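Local coordinates for endoglucanase (Humicola insolens, PDB 1DYS), which hydrolyses internal beta-1,4-glucosidic linkages of cellulose as a glycoside hydrolase family 6 endoglucanase, contributing to the recycling of plant biomass, at residues A[139-142]-A[143-147]; A[180-184]-A[185-189]. All blocks are in the same frame, centred on the assembly; numbering follows the deposited sequence.

Contact 1: residues A[139-142]-A[143-147]; sequences DAIG and NMVTG
Asp139 and Asn143 meet at the start of the short helix 140-146, where the carbonyl of Asp139 accepts twice from the same residue. Asn143 N closes the first helical turn at 3.1 Å from Asp139 O, and its amide nitrogen ND2 folds back to the same oxygen at 2.9 Å. The two donors come from opposite faces of the carbonyl plane, ND2 standing well above it. With CG beside its own backbone N (chi1 -82°), the Asn143 side chain can turn back along the helix, while OD1 is bonded to Ser94 OG. A similar double grip recurs one turn on: Gly142 O takes Thr146 N at 3.1 Å nearly head-on and Thr146 OG1 at 2.9 Å from above its plane; the same hydroxyl is also hydrogen-bonded to Trp186 NE1. Between them run the i to i+4 backbone bonds of Met144 N to Ala140 O and Val145 N to Ile141 O.

The apolar contacts are fewer. Met144 bends at its sulfur (chi3 -98°), bringing CE to 3.8 Å from Ala140 CB, and both residues pack on Ile163 of helix 150-169. Ile141 CG2 lies 4.4 Å from Val145 CG2.

Asp139, in the N-cap position, makes no capping bond with its carboxylate. This is a helix start after strand 132-136 of the parallel sheet, at the family 6 active site, with Asp139 a probable proton donor.

Contact 2: residues A[180-184]-A[185-189]; sequences DVANG and GWLGW
An N-capped helix start at the substrate-binding site joins Asn183 to Gly185 and Trp186, just beyond the end of strand 175-180. Asn183 is the N-cap of helix 184-187: its OD1 accepts from Gly185 N at 2.9 Å, the donor lying above the amide plane. With CG between the backbone N and the carbonyl carbon (chi1 70°), the amide turns its OD1 to Gly185 N. OD1 also takes a bond from Asn224 ND2. The Asn183 carbonyl is gripped twice, by Trp186 N from above its plane and by Leu187 N at 3.2 Å in a nearly straight bond (174°).

Asn183 and Trp186 are both probable substrate-binding residues. Their side chains cross at about a right angle, amide and indole planes 66° apart, with ND2 at the indole edge and 4.0 Å from Trp186 CB. Were Asn183 replaced by an alanine, Gly185 N would probably lose its cap and Asn224 ND2 this acceptor, leaving the first helical turn less firmly held.

Strand and helix are joined here by a tight loop in which Asp180 OD2 accepts from Ala182 N at 2.8 Å, an Asx turn. Beyond it Ala182 CB fits between two side chains of the helix, 3.8 Å from Trp186 CE3 and 3.9 Å from Leu187 CD1. The same leucine methyl group touches Val181 O, whose hydrogen bond comes from Tyr246 OH on helix 243-255. Further along the chain, Trp189 swings back so that NE1 donates to Gly185 O at 2.8 Å, and its ring meets that of Trp279.

How the contacts relate
Contacts 1 and 2 follow neighbouring parallel strands, 132-136 and 175-180, and their centres lie about 10 Å apart, on the same side of the chain's centre. Two probable hydrogen bonds join them: Trp186 NE1 to Thr146 OG1 at 2.8 Å, and Asp139 N to Asp180 OD2 at 2.9 Å. The first ties the indole of a probable substrate-binding residue to Thr146, in the last turn of helix 140-146; the second lets the Asx-turn carboxylate also hold the backbone of a probable proton donor. Trp186 CZ2 packs 3.4 Å from Gly142 C, and the Trp186 side chain is about 4 Å from that of Asp139 at nearest atoms, bringing substrate-binding and catalytic elements together.

Contact 1: residues A[139-142]-A[143-147]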
loop_
_atom_site.group_PDB
_atom_site.type_symbol
_atom_site.label_atom_id
_atom_site.label_comp_id
_atom_site.label_asym_id
_atom_site.label_seq_id
_atom_site.Cartn_x
_atom_site.Cartn_y
_atom_site.Cartn_z
ATOM N N ASP A 139 -14.887 -5.965 -6.443
ATOM C CA ASP A 139 -15.799 -5.050 -5.818
ATOM C C ASP A 139 -16.157 -3.831 -6.660
ATOM O O ASP A 139 -16.832 -2.973 -6.107
ATOM C CB ASP A 139 -15.333 -4.583 -4.416
ATOM C CG ASP A 139 -15.333 -5.758 -3.465
ATOM O OD1 ASP A 139 -16.156 -6.692 -3.721
ATOM O OD2 ASP A 139 -14.584 -5.765 -2.461
ATOM N N ALA A 140 -15.669 -3.683 -7.899
ATOM C CA ALA A 140 -15.974 -2.443 -8.639
ATOM C C ALA A 140 -17.486 -2.335 -8.841
ATOM O O ALA A 140 -18.021 -1.275 -8.617
ATOM C CB ALA A 140 -15.249 -2.402 -9.981
ATOM N N ILE A 141 -18.101 -3.401 -9.334
ATOM C CA ILE A 141 -19.580 -3.311 -9.525
ATOM C C ILE A 141 -20.333 -3.072 -8.254
ATOM O O ILE A 141 -21.316 -2.306 -8.212
ATOM C CB ILE A 141 -20.003 -4.567 -10.283
ATOM C CG1 ILE A 141 -19.464 -4.445 -11.714
ATOM C CG2 ILE A 141 -21.530 -4.722 -10.320
ATOM C CD1 ILE A 141 -19.714 -5.696 -12.523
ATOM N N GLY A 142 -19.897 -3.627 -7.121
ATOM C CA GLY A 142 -20.521 -3.362 -5.826
ATOM C C GLY A 142 -20.507 -1.856 -5.557
ATOM O O GLY A 142 -21.528 -1.265 -5.230
ATOM N N ASN A 143 -19.343 -1.236 -5.693
ATOM C CA ASN A 143 -19.177 0.198 -5.460
ATOM C C ASN A 143 -20.012 1.016 -6.439
ATOM O O ASN A 143 -20.491 2.103 -6.069
ATOM C CB ASN A 143 -17.680 0.490 -5.528
ATOM C CG ASN A 143 -16.886 0.212 -4.273
ATOM O OD1 ASN A 143 -16.959 1.012 -3.349
ATOM N ND2 ASN A 143 -16.147 -0.888 -4.285
ATOM N N MET A 144 -20.215 0.538 -7.661
ATOM C CA MET A 144 -21.051 1.214 -8.638
ATOM C C MET A 144 -22.542 1.134 -8.312
ATOM O O MET A 144 -23.222 2.171 -8.447
ATOM C CB MET A 144 -20.868 0.613 -10.028
ATOM C CG MET A 144 -20.045 1.417 -11.011
ATOM S SD MET A 144 -19.427 0.279 -12.261
ATOM C CE MET A 144 -17.772 -0.030 -11.651
ATOM N N VAL A 145 -23.047 0.000 -7.861
ATOM C CA VAL A 145 -24.449 -0.166 -7.493
ATOM C C VAL A 145 -24.879 0.536 -6.219
ATOM O O VAL A 145 -25.999 1.049 -6.091
ATOM C CB VAL A 145 -24.796 -1.668 -7.290
ATOM C CG1 VAL A 145 -26.118 -1.884 -6.559
ATOM C CG2 VAL A 145 -24.813 -2.413 -8.609
ATOM N N THR A 146 -24.088 0.442 -5.166
ATOM C CA THR A 146 -24.488 0.991 -3.873
ATOM C C THR A 146 -23.711 2.238 -3.506
ATOM O O THR A 146 -23.940 2.843 -2.457
ATOM C CB THR A 146 -24.332 -0.114 -2.811
ATOM O OG1 THR A 146 -22.938 -0.477 -2.781
ATOM C CG2 THR A 146 -25.153 -1.345 -3.163
ATOM N N GLY A 147 -22.770 2.656 -4.350
ATOM C CA GLY A 147 -21.920 3.795 -4.057
ATOM C C GLY A 147 -22.605 5.133 -4.317
ATOM O O GLY A 147 -22.534 5.596 -5.451
#

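Contact 2: residues A[180-184]-A[185-189]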
loop_
_atom_site.group_PDB
_atom_site.type_symbol
_atom_site.label_atom_id
_atom_site.label_comp_id
_atom_site.label_asym_id
_atom_site.label_seq_id
_atom_site.Cartn_x
_atom_site.Cartn_y
_atom_site.Cartn_z
ATOM N N ASP A 180 -16.155 -9.330 -11.625
ATOM C CA ASP A 180 -16.458 -9.517 -10.201
ATOM C C ASP A 180 -17.775 -8.915 -9.805
ATOM O O ASP A 180 -18.091 -7.823 -10.267
ATOM C CB ASP A 180 -15.288 -8.927 -9.355
ATOM C CG ASP A 180 -15.617 -9.350 -7.929
ATOM O OD1 ASP A 180 -15.399 -10.505 -7.641
ATOM O OD2 ASP A 180 -16.129 -8.538 -7.155
ATOM N N VAL A 181 -18.601 -9.658 -9.049
ATOM C CA VAL A 181 -19.847 -9.133 -8.529
ATOM C C VAL A 181 -19.903 -9.274 -7.006
ATOM O O VAL A 181 -20.947 -9.473 -6.377
ATOM C CB VAL A 181 -21.096 -9.733 -9.214
ATOM C CG1 VAL A 181 -21.059 -9.471 -10.704
ATOM C CG2 VAL A 181 -21.082 -11.260 -9.067
ATOM N N ALA A 182 -18.816 -8.887 -6.318
ATOM C CA ALA A 182 -18.769 -8.758 -4.858
ATOM C C ALA A 182 -19.141 -10.042 -4.145
ATOM O O ALA A 182 -18.512 -11.065 -4.362
ATOM C CB ALA A 182 -19.666 -7.580 -4.462
ATOM N N ASN A 183 -20.145 -10.030 -3.253
ATOM C CA ASN A 183 -20.515 -11.279 -2.569
ATOM C C ASN A 183 -22.013 -11.174 -2.310
ATOM O O ASN A 183 -22.596 -10.083 -2.407
ATOM C CB ASN A 183 -19.710 -11.532 -1.308
ATOM C CG ASN A 183 -20.075 -10.579 -0.210
ATOM O OD1 ASN A 183 -20.897 -10.909 0.650
ATOM N ND2 ASN A 183 -19.491 -9.388 -0.203
ATOM N N GLY A 184 -22.591 -12.307 -1.878
ATOM C CA GLY A 184 -24.054 -12.293 -1.677
ATOM C C GLY A 184 -24.569 -11.325 -0.634
ATOM O O GLY A 184 -25.691 -10.821 -0.742
ATOM N N GLY A 185 -23.771 -10.963 0.364
ATOM C CA GLY A 185 -24.126 -10.017 1.392
ATOM C C GLY A 185 -24.274 -8.584 0.914
ATOM O O GLY A 185 -24.901 -7.729 1.552
ATOM N N TRP A 186 -23.561 -8.276 -0.155
ATOM C CA TRP A 186 -23.583 -6.935 -0.715
ATOM C C TRP A 186 -24.689 -6.807 -1.760
ATOM O O TRP A 186 -25.524 -5.918 -1.678
ATOM C CB TRP A 186 -22.221 -6.684 -1.406
ATOM C CG TRP A 186 -21.920 -5.252 -1.744
ATOM C CD1 TRP A 186 -22.772 -4.234 -2.073
ATOM C CD2 TRP A 186 -20.594 -4.666 -1.818
ATOM N NE1 TRP A 186 -22.084 -3.056 -2.311
ATOM C CE2 TRP A 186 -20.737 -3.317 -2.150
ATOM C CE3 TRP A 186 -19.300 -5.165 -1.592
ATOM C CZ2 TRP A 186 -19.660 -2.440 -2.298
ATOM C CZ3 TRP A 186 -18.240 -4.282 -1.739
ATOM C CH2 TRP A 186 -18.408 -2.949 -2.104
ATOM N N LEU A 187 -24.668 -7.665 -2.766
ATOM C CA LEU A 187 -25.519 -7.552 -3.932
ATOM C C LEU A 187 -26.524 -8.694 -4.122
ATOM O O LEU A 187 -27.168 -8.721 -5.185
ATOM C CB LEU A 187 -24.628 -7.522 -5.181
ATOM C CG LEU A 187 -23.603 -6.380 -5.246
ATOM C CD1 LEU A 187 -22.817 -6.431 -6.548
ATOM C CD2 LEU A 187 -24.336 -5.066 -5.078
ATOM N N GLY A 188 -26.599 -9.543 -3.124
ATOM C CA GLY A 188 -27.487 -10.711 -3.180
ATOM C C GLY A 188 -28.893 -10.445 -2.678
ATOM O O GLY A 188 -29.765 -11.291 -2.878
ATOM N N TRP A 189 -29.112 -9.338 -1.997
ATOM C CA TRP A 189 -30.458 -8.991 -1.547
ATOM C C TRP A 189 -31.402 -8.884 -2.729
ATOM O O TRP A 189 -31.029 -8.590 -3.852
ATOM C CB TRP A 189 -30.440 -7.598 -0.898
ATOM C CG TRP A 189 -29.491 -7.650 0.270
ATOM C CD1 TRP A 189 -28.198 -7.199 0.288
ATOM C CD2 TRP A 189 -29.752 -8.214 1.553
ATOM N NE1 TRP A 189 -27.654 -7.437 1.534
ATOM C CE2 TRP A 189 -28.582 -8.059 2.320
ATOM C CE3 TRP A 189 -30.872 -8.853 2.121
ATOM C CZ2 TRP A 189 -28.494 -8.496 3.642
ATOM C CZ3 TRP A 189 -30.765 -9.271 3.438
ATOM C CH2 TRP A 189 -29.591 -9.106 4.186
#